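Long-range contacts in putative branched-chain amino acid transport system substrate-binding protein (Rhodopseudomonas palustris, PDB 3TX6), which probably serves as the periplasmic solute-binding component of an ABC transporter that takes up lignin-derived aromatic acids, here holding 3-(4-hydroxy-phenyl)pyruvic acid: residues A[95-100]-A[111-116]; A[116-121]-A[339-344]; A[31-36]-A[273-278]. All blocks are in the same frame, centred on the assembly; numbering follows the deposited sequence. Where two conformers were deposited one is given.

Contact 1 of 3, residues A[95-100]-A[111-116]; sequences PHIALA and WSVAMP. With ENO (3-(4-hydroxy-phenyl)pyruvic acid), chain D.
Between His96 and Ala98 on one side and Ser112 and Ala114 on the other, the axes of strands 96-98 and 112-114 approach to 4.6 Å and run parallel with 28° between their directions. Four hydrogen bonds join them: His96 N to Trp111 O, Val113 N to His96 O, Ala98 N to Val113 O, and Met115 N to Ala98 O, the last two nearly straight. His96, Ala98, Ser112 and Ala114 share one face of the sheet. There the His96 ring, swung anti to its main-chain nitrogen (chi1 169°), presents the ND1 edge to Ser112 OG at 2.8 Å; the hydroxyl lies in the ring plane, and NE2 is bonded to Gly75 O, so both ring nitrogens are engaged and the imidazole cannot easily turn. Beyond them Ala98 CB meets Ala114 CB at 4.1 Å. On the other face Ile97 and Val113 run side by side, CG1 to CG2 3.9 Å. Just before the two strands, Pro95 CD lies 3.7 Å from Trp111 CZ3. Past the C-terminal ends of the two strands, Pro116 CG packs on Leu99 O at 3.4 Å, while Pro116 CB and Ala100 CB border the ligand. The two strands and the short helix 106-109 between them make a beta-alpha-beta unit, a building block of the periplasmic binding protein fold. Strand 112-114 is the sheet's outermost on this side and 96-98 continues to 72-75; helix 79-92 covers the His96 face, helix 282-304 packs against Ile97 and Met115, and helix 310-322 lies against Pro95 and Trp111.

Contact 2 of 3, residues A[116-121]-A[339-344]; sequences PQPIPI and DRYGLD. With ENO (3-(4-hydroxy-phenyl)pyruvic acid), chain D.
Pro118 lies flat against the Tyr341 ring in a CH-pi contact: its CB stands 3.7 Å from the ring centroid, 12° off the normal, and the proline ring and the tyrosine lie alongside each other, running opposite ways. The ring edge faces a different group, Pro116 O, which sits in the ring plane 3.2 Å from Tyr341 CD2. Replacing Tyr341 by an alanine would probably leave Pro118 without its aromatic partner and open a gap between the two chain segments.

Apolar contacts continue the interface. Leu343 CD1 reaches Gln117 CA at 3.9 Å, and Ile121, its CG1 set beside the backbone N and anti to the carbonyl carbon (chi1 -70°), brings CD1 to within 4.0 Å of Leu343 CB.

The polar links are indirect or local. A water accepts from Ile119 N at 2.9 Å and donates to Tyr341 OH at 3.1 Å, a hydroxyl also bonded to Leu102 O. Within 339-344, Asp339 OD1 takes both Tyr341 N and Gly342 N from the same face of its carboxylate, fixing the turn that delivers the tyrosine.

Asp339 thereby makes an Asx turn, while Pro118 occupies the N-cap position of helix 119-130. Chain passing from strand 112-114 into this helix leads from one lobe to the other, so the contact packs loop 339-344 against an interlobe connection, as expected in the two-lobed periplasmic binding protein fold, beside the ligand pocket that Pro116 lines.

Contact 3 of 3, residues A[31-36]-A[273-278]; sequences LEFVAK and AKYGPN
Lys274 NZ donates to Glu32 OE1 at 2.7 Å in a salt bridge that uses the syn lone pair, the side facing the other carboxylate oxygen. Both side chains are extended: each has CG anti to the main-chain nitrogen (chi1 -177° for Glu32), and they cross at about a right angle, so that the ammonium meets the carboxylate at the ends of two long reaches. The same Glu32 OE1 also receives a water at 2.6 Å, and that water in turn accepts from Tyr275 OH at 2.6 Å, lying in the plane of the tyrosine ring. One carboxylate oxygen thus ties together both residues at the end of helix 261-275, and the bridge, being at the surface, is probably weakened by solvent.

In the periplasmic binding protein fold seen here, this joins the loop that follows helix 21-29, with its short 3-10 segment at 31-32, to the last turn of helix 261-275, after which Gly276, with positive phi, leaves the helical conformation.

Beneath the charges the packing is loose. The Phe33 ring takes Glu32 CB over the centre of one face and turns its edge toward the helix, CZ lying 4.3 Å from Lys274 CB and 4.5 Å from Tyr275 CE2. Tyr275 in its turn has Lys274 CG over its ring centre. About one turn earlier in helix 261-275, Ala270 and Tyr271 also touch Phe33, and the Tyr271 ring meets that of Tyr275 with the planes at about 40°.

Contacts 1 and 2 are neighbours, their centres 11 Å apart, and they share Pro116, which lines the pocket of 3-(4-hydroxy-phenyl)pyruvic acid. Arg340 stitches them together: its backbone O accepts from Ala114 N at 2.9 Å, and its NE reaches Ser112 O at 3.0 Å, so loop 339-344 follows the outer edge of strand 112-114. Tyr341 CE2 also packs on Ala114 CB. Contact 3 stands apart at the surface, centred about 22 Å from the centre of contact 1 and 25 Å from that of contact 2, on the other side of the chain's centre from contact 2. Along the sequence contact 1 is nested inside the loop closed by contact 3, whereas contacts 2 and 3 interleave.

Contact 1 of 3, residues A[95-100]-A[111-116]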
loop_
_atom_site.group_PDB
_atom_site.type_symbol
_atom_site.label_atom_id
_atom_site.label_comp_id
_atom_site.label_asym_id
_atom_site.label_seq_id
_atom_site.Cartn_x
_atom_site.Cartn_y
_atom_site.Cartn_z
ATOM N N PRO A 95 -10.969 13.908 7.282
ATOM C CA PRO A 95 -10.169 13.349 6.197
ATOM C C PRO A 95 -9.380 12.140 6.657
ATOM O O PRO A 95 -8.724 12.161 7.713
ATOM C CB PRO A 95 -9.237 14.495 5.806
ATOM C CG PRO A 95 -10.038 15.737 6.175
ATOM C CD PRO A 95 -10.771 15.363 7.422
ATOM N N HIS A 96 -9.386 11.120 5.812
ATOM C CA HIS A 96 -8.686 9.873 6.065
ATOM C C HIS A 96 -7.780 9.555 4.921
ATOM O O HIS A 96 -8.226 9.449 3.770
ATOM C CB HIS A 96 -9.744 8.763 6.239
ATOM C CG HIS A 96 -9.163 7.383 6.235
ATOM N ND1 HIS A 96 -9.784 6.323 5.631
ATOM C CD2 HIS A 96 -7.975 6.888 6.795
ATOM C CE1 HIS A 96 -9.014 5.229 5.785
ATOM N NE2 HIS A 96 -7.906 5.572 6.487
ATOM N N ILE A 97 -6.486 9.388 5.215
ATOM C CA ILE A 97 -5.543 8.912 4.215
ATOM C C ILE A 97 -5.188 7.448 4.542
ATOM O O ILE A 97 -4.546 7.149 5.575
ATOM C CB ILE A 97 -4.262 9.774 4.161
ATOM C CG1 ILE A 97 -4.594 11.204 3.781
ATOM C CG2 ILE A 97 -3.317 9.190 3.155
ATOM C CD1 ILE A 97 -3.431 12.204 3.861
ATOM N N ALA A 98 -5.699 6.541 3.711
ATOM C CA ALA A 98 -5.506 5.109 3.864
ATOM C C ALA A 98 -4.075 4.725 3.517
ATOM O O ALA A 98 -3.550 5.182 2.499
ATOM C CB ALA A 98 -6.529 4.330 3.024
ATOM N N LEU A 99 -3.523 3.785 4.298
ATOM C CA LEU A 99 -2.170 3.266 4.068
ATOM C C LEU A 99 -2.171 1.795 3.565
ATOM O O LEU A 99 -1.106 1.202 3.415
ATOM C CB LEU A 99 -1.302 3.460 5.312
ATOM C CG LEU A 99 -1.153 4.886 5.841
ATOM C CD1 LEU A 99 -0.239 4.929 7.094
ATOM C CD2 LEU A 99 -0.680 5.900 4.783
ATOM N N ALA A 100 -3.359 1.263 3.262
ATOM C CA ALA A 100 -3.567 -0.036 2.625
ATOM C C ALA A 100 -4.639 0.140 1.587
ATOM O O ALA A 100 -5.453 1.023 1.719
ATOM C CB ALA A 100 -4.028 -1.079 3.627
ATOM N N TRP A 111 -14.756 10.983 2.480
ATOM C CA TRP A 111 -13.689 11.380 3.417
ATOM C C TRP A 111 -12.407 10.599 3.301
ATOM O O TRP A 111 -11.442 10.990 3.918
ATOM C CB TRP A 111 -14.203 11.394 4.840
ATOM C CG TRP A 111 -15.231 12.454 5.040
ATOM C CD1 TRP A 111 -16.611 12.308 5.012
ATOM C CD2 TRP A 111 -14.980 13.861 5.266
ATOM N NE1 TRP A 111 -17.199 13.525 5.228
ATOM C CE2 TRP A 111 -16.270 14.504 5.339
ATOM C CE3 TRP A 111 -13.834 14.630 5.375
ATOM C CZ2 TRP A 111 -16.398 15.872 5.571
ATOM C CZ3 TRP A 111 -13.966 16.011 5.612
ATOM C CH2 TRP A 111 -15.233 16.617 5.684
ATOM N N SER A 112 -12.363 9.526 2.484
ATOM C CA SER A 112 -11.163 8.692 2.354
ATOM C C SER A 112 -10.520 8.813 0.980
ATOM O O SER A 112 -11.194 8.795 -0.033
ATOM C CB SER A 112 -11.471 7.201 2.584
ATOM O OG SER A 112 -11.921 6.953 3.914
ATOM N N VAL A 113 -9.194 8.921 1.012
ATOM C CA VAL A 113 -8.343 8.688 -0.135
ATOM C C VAL A 113 -7.337 7.594 0.250
ATOM O O VAL A 113 -7.179 7.282 1.426
ATOM C CB VAL A 113 -7.591 9.954 -0.578
ATOM C CG1 VAL A 113 -8.578 11.013 -1.079
ATOM C CG2 VAL A 113 -6.669 10.524 0.499
ATOM N N ALA A 114 -6.626 7.066 -0.740
ATOM C CA ALA A 114 -5.643 5.993 -0.503
ATOM C C ALA A 114 -4.268 6.309 -1.083
ATOM O O ALA A 114 -4.167 6.756 -2.204
ATOM C CB ALA A 114 -6.153 4.675 -1.025
HETATM N N MSE A 115 -3.227 6.010 -0.322
HETATM C CA MSE A 115 -1.865 6.128 -0.821
HETATM C C MSE A 115 -1.419 4.925 -1.651
HETATM O O MSE A 115 -0.763 5.102 -2.672
HETATM C CB MSE A 115 -0.915 6.427 0.332
HETATM C CG MSE A 115 -1.369 7.668 1.108
HETATM SE SE MSE A 115 -1.695 9.280 -0.023
HETATM C CE MSE A 115 0.181 9.502 -0.453
ATOM N N PRO A 116 -1.708 3.685 -1.220
ATOM C CA PRO A 116 -1.249 2.539 -2.044
ATOM C C PRO A 116 -1.840 2.534 -3.441
ATOM O O PRO A 116 -2.961 2.998 -3.659
ATOM C CB PRO A 116 -1.695 1.317 -1.247
ATOM C CG PRO A 116 -1.778 1.822 0.155
ATOM C CD PRO A 116 -2.375 3.213 -0.012
HETATM O O4 ENO D . -3.647 -4.188 2.101
HETATM C C9 ENO D . -0.533 -2.810 1.912
HETATM C C8 ENO D . 0.049 -1.777 1.206
HETATM C C7 ENO D . 0.302 -1.893 -0.170
HETATM C C6 ENO D . -0.134 -3.029 -0.823
HETATM C C5 ENO D . -0.705 -4.087 -0.122
HETATM C C4 ENO D . -0.928 -3.984 1.262
HETATM O O3 ENO D . 0.867 -0.812 -0.834
HETATM C C3 ENO D . -1.480 -5.142 2.045
HETATM C C2 ENO D . -2.930 -5.173 2.346
HETATM C C1 ENO D . -3.439 -6.342 3.049
HETATM O O2 ENO D . -4.649 -6.352 3.355
HETATM O O1 ENO D . -2.678 -7.315 3.331
#

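Contact 2 of 3, residues A[116-121]-A[339-344]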
loop_
_atom_site.group_PDB
_atom_site.type_symbol
_atom_site.label_atom_id
_atom_site.label_comp_id
_atom_site.label_asym_id
_atom_site.label_seq_id
_atom_site.Cartn_x
_atom_site.Cartn_y
_atom_site.Cartn_z
ATOM N N PRO A 116 -1.708 3.685 -1.220
ATOM C CA PRO A 116 -1.249 2.539 -2.044
ATOM C C PRO A 116 -1.840 2.534 -3.441
ATOM O O PRO A 116 -2.961 2.998 -3.659
ATOM C CB PRO A 116 -1.695 1.317 -1.247
ATOM C CG PRO A 116 -1.778 1.822 0.155
ATOM C CD PRO A 116 -2.375 3.213 -0.012
ATOM N N GLN A 117 -1.068 2.012 -4.394
ATOM C CA GLN A 117 -1.543 1.848 -5.716
ATOM C C GLN A 117 -2.810 0.967 -5.741
ATOM O O GLN A 117 -2.875 -0.047 -5.063
ATOM C CB GLN A 117 -0.478 1.202 -6.595
ATOM C CG GLN A 117 0.770 2.071 -6.793
ATOM C CD GLN A 117 1.755 2.050 -5.634
ATOM O OE1 GLN A 117 1.566 1.314 -4.669
ATOM N NE2 GLN A 117 2.845 2.839 -5.750
ATOM N N PRO A 118 -3.823 1.374 -6.537
ATOM C CA PRO A 118 -5.012 0.552 -6.681
ATOM C C PRO A 118 -4.705 -0.752 -7.345
ATOM O O PRO A 118 -3.793 -0.845 -8.185
ATOM C CB PRO A 118 -5.953 1.427 -7.508
ATOM C CG PRO A 118 -5.077 2.308 -8.301
ATOM C CD PRO A 118 -3.860 2.552 -7.419
ATOM N N ILE A 119 -5.397 -1.790 -6.921
ATOM C CA ILE A 119 -5.150 -3.111 -7.460
ATOM C C ILE A 119 -5.119 -3.162 -8.995
ATOM O O ILE A 119 -4.221 -3.792 -9.513
ATOM C CB ILE A 119 -6.101 -4.151 -6.854
ATOM C CG1 ILE A 119 -5.567 -4.708 -5.525
ATOM C CG2 ILE A 119 -6.362 -5.346 -7.791
ATOM C CD1 ILE A 119 -5.334 -3.678 -4.462
ATOM N N PRO A 120 -6.034 -2.463 -9.717
ATOM C CA PRO A 120 -5.979 -2.616 -11.191
ATOM C C PRO A 120 -4.717 -2.090 -11.827
ATOM O O PRO A 120 -4.311 -2.630 -12.851
ATOM C CB PRO A 120 -7.253 -1.914 -11.677
ATOM C CG PRO A 120 -8.196 -2.147 -10.523
ATOM C CD PRO A 120 -7.341 -1.955 -9.287
ATOM N N ILE A 121 -4.079 -1.077 -11.246
ATOM C CA ILE A 121 -2.829 -0.584 -11.791
ATOM C C ILE A 121 -1.742 -1.645 -11.612
ATOM O O ILE A 121 -0.945 -1.912 -12.523
ATOM C CB ILE A 121 -2.434 0.799 -11.199
ATOM C CG1 ILE A 121 -3.377 1.932 -11.696
ATOM C CG2 ILE A 121 -0.950 1.097 -11.403
ATOM C CD1 ILE A 121 -3.076 3.338 -11.127
ATOM N N ASP A 339 -12.391 9.570 -7.994
ATOM C CA ASP A 339 -11.144 8.820 -8.070
ATOM C C ASP A 339 -10.356 9.081 -6.788
ATOM O O ASP A 339 -9.710 10.124 -6.649
ATOM C CB ASP A 339 -10.318 9.250 -9.272
ATOM C CG ASP A 339 -9.027 8.494 -9.387
ATOM O OD1 ASP A 339 -8.746 7.594 -8.542
ATOM O OD2 ASP A 339 -8.316 8.744 -10.399
ATOM N N ARG A 340 -10.417 8.121 -5.866
ATOM C CA ARG A 340 -9.887 8.335 -4.527
ATOM C C ARG A 340 -8.514 7.717 -4.362
ATOM O O ARG A 340 -7.964 7.707 -3.283
ATOM C CB ARG A 340 -10.858 7.784 -3.494
ATOM C CG ARG A 340 -12.258 8.323 -3.665
ATOM C CD ARG A 340 -12.301 9.844 -3.690
ATOM N NE ARG A 340 -12.016 10.378 -2.390
ATOM C CZ ARG A 340 -11.889 11.649 -2.090
ATOM N NH1 ARG A 340 -11.819 12.567 -3.043
ATOM N NH2 ARG A 340 -11.796 12.003 -0.824
ATOM N N TYR A 341 -7.950 7.235 -5.466
ATOM C CA TYR A 341 -6.546 6.800 -5.520
ATOM C C TYR A 341 -5.657 7.807 -6.298
ATOM O O TYR A 341 -4.564 8.129 -5.876
ATOM C CB TYR A 341 -6.473 5.460 -6.200
ATOM C CG TYR A 341 -6.877 4.305 -5.334
ATOM C CD1 TYR A 341 -8.187 3.862 -5.249
ATOM C CD2 TYR A 341 -5.917 3.639 -4.591
ATOM C CE1 TYR A 341 -8.523 2.742 -4.448
ATOM C CE2 TYR A 341 -6.215 2.530 -3.827
ATOM C CZ TYR A 341 -7.516 2.065 -3.747
ATOM O OH TYR A 341 -7.791 0.959 -2.953
ATOM N N GLY A 342 -6.099 8.266 -7.458
ATOM C CA GLY A 342 -5.486 9.399 -8.105
ATOM C C GLY A 342 -4.198 9.170 -8.839
ATOM O O GLY A 342 -3.451 10.119 -9.026
ATOM N N LEU A 343 -3.909 7.910 -9.162
ATOM C CA LEU A 343 -2.614 7.511 -9.661
ATOM C C LEU A 343 -2.647 7.015 -11.103
ATOM O O LEU A 343 -3.708 6.630 -11.624
ATOM C CB LEU A 343 -2.034 6.416 -8.737
ATOM C CG LEU A 343 -1.587 6.884 -7.342
ATOM C CD1 LEU A 343 -1.215 5.695 -6.434
ATOM C CD2 LEU A 343 -0.448 7.934 -7.470
ATOM N N ASP A 344 -1.462 7.052 -11.711
ATOM C CA ASP A 344 -1.273 6.613 -13.079
ATOM C C ASP A 344 -0.007 5.763 -13.193
ATOM O O ASP A 344 0.505 5.260 -12.182
ATOM C CB ASP A 344 -1.350 7.811 -14.036
ATOM C CG ASP A 344 -0.152 8.800 -13.940
ATOM O OD1 ASP A 344 0.891 8.482 -13.372
ATOM O OD2 ASP A 344 -0.272 9.914 -14.514
HETATM O O4 ENO D . -3.647 -4.188 2.101
HETATM C C9 ENO D . -0.533 -2.810 1.912
HETATM C C8 ENO D . 0.049 -1.777 1.206
HETATM C C7 ENO D . 0.302 -1.893 -0.170
HETATM C C6 ENO D . -0.134 -3.029 -0.823
HETATM C C5 ENO D . -0.705 -4.087 -0.122
HETATM C C4 ENO D . -0.928 -3.984 1.262
HETATM O O3 ENO D . 0.867 -0.812 -0.834
HETATM C C3 ENO D . -1.480 -5.142 2.045
HETATM C C2 ENO D . -2.930 -5.173 2.346
HETATM C C1 ENO D . -3.439 -6.342 3.049
HETATM O O2 ENO D . -4.649 -6.352 3.355
HETATM O O1 ENO D . -2.678 -7.315 3.331
HETATM O O HOH W 1 -7.580 -1.216 -5.124
#

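Contact 3 of 3, residues A[31-36]-A[273-278]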
loop_
_atom_site.group_PDB
_atom_site.type_symbol
_atom_site.label_atom_id
_atom_site.label_comp_id
_atom_site.label_asym_id
_atom_site.label_seq_id
_atom_site.Cartn_x
_atom_site.Cartn_y
_atom_site.Cartn_z
ATOM N N LEU A 31 7.776 8.223 10.140
ATOM C CA LEU A 31 7.303 9.462 10.715
ATOM C C LEU A 31 8.444 10.329 11.282
ATOM O O LEU A 31 8.275 11.557 11.478
ATOM C CB LEU A 31 6.292 9.181 11.824
ATOM C CG LEU A 31 5.038 8.379 11.399
ATOM C CD1 LEU A 31 4.201 8.031 12.615
ATOM C CD2 LEU A 31 4.239 9.155 10.362
ATOM N N GLU A 32 9.626 9.735 11.508
ATOM C CA GLU A 32 10.785 10.526 11.953
ATOM C C GLU A 32 11.264 11.522 10.878
ATOM O O GLU A 32 11.910 12.518 11.190
ATOM C CB GLU A 32 11.918 9.571 12.338
ATOM C CG GLU A 32 13.165 10.300 12.881
ATOM C CD GLU A 32 14.203 9.388 13.499
ATOM O OE1 GLU A 32 13.925 8.187 13.680
ATOM O OE2 GLU A 32 15.292 9.902 13.819
ATOM N N PHE A 33 10.926 11.212 9.621
ATOM C CA PHE A 33 11.493 11.859 8.448
ATOM C C PHE A 33 10.559 12.812 7.733
ATOM O O PHE A 33 10.952 13.435 6.755
ATOM C CB PHE A 33 12.072 10.826 7.503
ATOM C CG PHE A 33 12.944 9.832 8.206
ATOM C CD1 PHE A 33 13.976 10.262 9.020
ATOM C CD2 PHE A 33 12.680 8.488 8.144
ATOM C CE1 PHE A 33 14.771 9.358 9.699
ATOM C CE2 PHE A 33 13.452 7.598 8.843
ATOM C CZ PHE A 33 14.504 8.034 9.631
ATOM N N VAL A 34 9.331 12.911 8.230
ATOM C CA VAL A 34 8.309 13.797 7.654
ATOM C C VAL A 34 8.404 15.173 8.288
ATOM O O VAL A 34 9.055 15.355 9.307
ATOM C CB VAL A 34 6.886 13.188 7.784
ATOM C CG1 VAL A 34 6.863 11.797 7.131
ATOM C CG2 VAL A 34 6.409 13.125 9.215
ATOM N N ALA A 35 7.691 16.128 7.697
ATOM C CA ALA A 35 7.654 17.517 8.194
ATOM C C ALA A 35 7.209 17.525 9.647
ATOM O O ALA A 35 6.300 16.770 10.014
ATOM C CB ALA A 35 6.689 18.336 7.372
ATOM N N LYS A 36 7.875 18.399 10.414
ATOM C CA LYS A 36 7.551 18.750 11.801
ATOM C C LYS A 36 6.458 19.831 11.895
ATOM O O LYS A 36 5.780 19.950 12.911
ATOM C CB LYS A 36 8.811 19.287 12.520
ATOM C CG LYS A 36 9.799 18.222 12.964
ATOM C CD LYS A 36 11.079 18.829 13.547
ATOM C CE LYS A 36 10.781 19.585 14.835
ATOM N NZ LYS A 36 11.810 20.585 15.209
ATOM N N ALA A 273 19.833 5.441 6.243
ATOM C CA ALA A 273 20.871 5.930 7.160
ATOM C C ALA A 273 20.630 5.447 8.604
ATOM O O ALA A 273 21.567 5.015 9.281
ATOM C CB ALA A 273 21.010 7.442 7.094
ATOM N N LYS A 274 19.367 5.413 9.046
ATOM C CA LYS A 274 19.092 4.955 10.409
ATOM C C LYS A 274 18.993 3.421 10.494
ATOM O O LYS A 274 19.399 2.816 11.475
ATOM C CB LYS A 274 17.841 5.612 10.964
ATOM C CG LYS A 274 17.598 5.243 12.428
ATOM C CD LYS A 274 16.607 6.165 13.095
ATOM C CE LYS A 274 16.322 5.718 14.521
ATOM N NZ LYS A 274 15.604 6.810 15.274
ATOM N N TYR A 275 18.388 2.787 9.507
ATOM C CA TYR A 275 18.033 1.370 9.630
ATOM C C TYR A 275 18.870 0.444 8.731
ATOM O O TYR A 275 18.745 -0.759 8.821
ATOM C CB TYR A 275 16.522 1.164 9.462
ATOM C CG TYR A 275 15.708 1.940 10.477
ATOM C CD1 TYR A 275 15.709 1.568 11.805
ATOM C CD2 TYR A 275 14.986 3.073 10.119
ATOM C CE1 TYR A 275 15.017 2.251 12.754
ATOM C CE2 TYR A 275 14.262 3.794 11.092
ATOM C CZ TYR A 275 14.256 3.362 12.389
ATOM O OH TYR A 275 13.598 4.054 13.353
ATOM N N GLY A 276 19.725 1.034 7.886
ATOM C CA GLY A 276 20.713 0.286 7.138
ATOM C C GLY A 276 20.413 0.173 5.657
ATOM O O GLY A 276 19.282 0.387 5.210
ATOM N N PRO A 277 21.424 -0.194 4.887
ATOM C CA PRO A 277 21.218 -0.354 3.491
ATOM C C PRO A 277 20.124 -1.323 3.099
ATOM O O PRO A 277 19.895 -2.354 3.745
ATOM C CB PRO A 277 22.579 -0.798 2.982
ATOM C CG PRO A 277 23.547 -0.195 3.962
ATOM C CD PRO A 277 22.838 -0.337 5.274
ATOM N N ASN A 278 19.430 -0.958 2.026
ATOM C CA ASN A 278 18.309 -1.749 1.507
ATOM C C ASN A 278 17.175 -2.055 2.483
ATOM O O ASN A 278 16.421 -3.001 2.289
ATOM C CB ASN A 278 18.792 -3.033 0.894
ATOM C CG ASN A 278 19.161 -2.828 -0.514
ATOM O OD1 ASN A 278 20.288 -3.040 -0.867
ATOM N ND2 ASN A 278 18.206 -2.318 -1.329
HETATM O O HOH W 2 12.407 6.310 12.755
#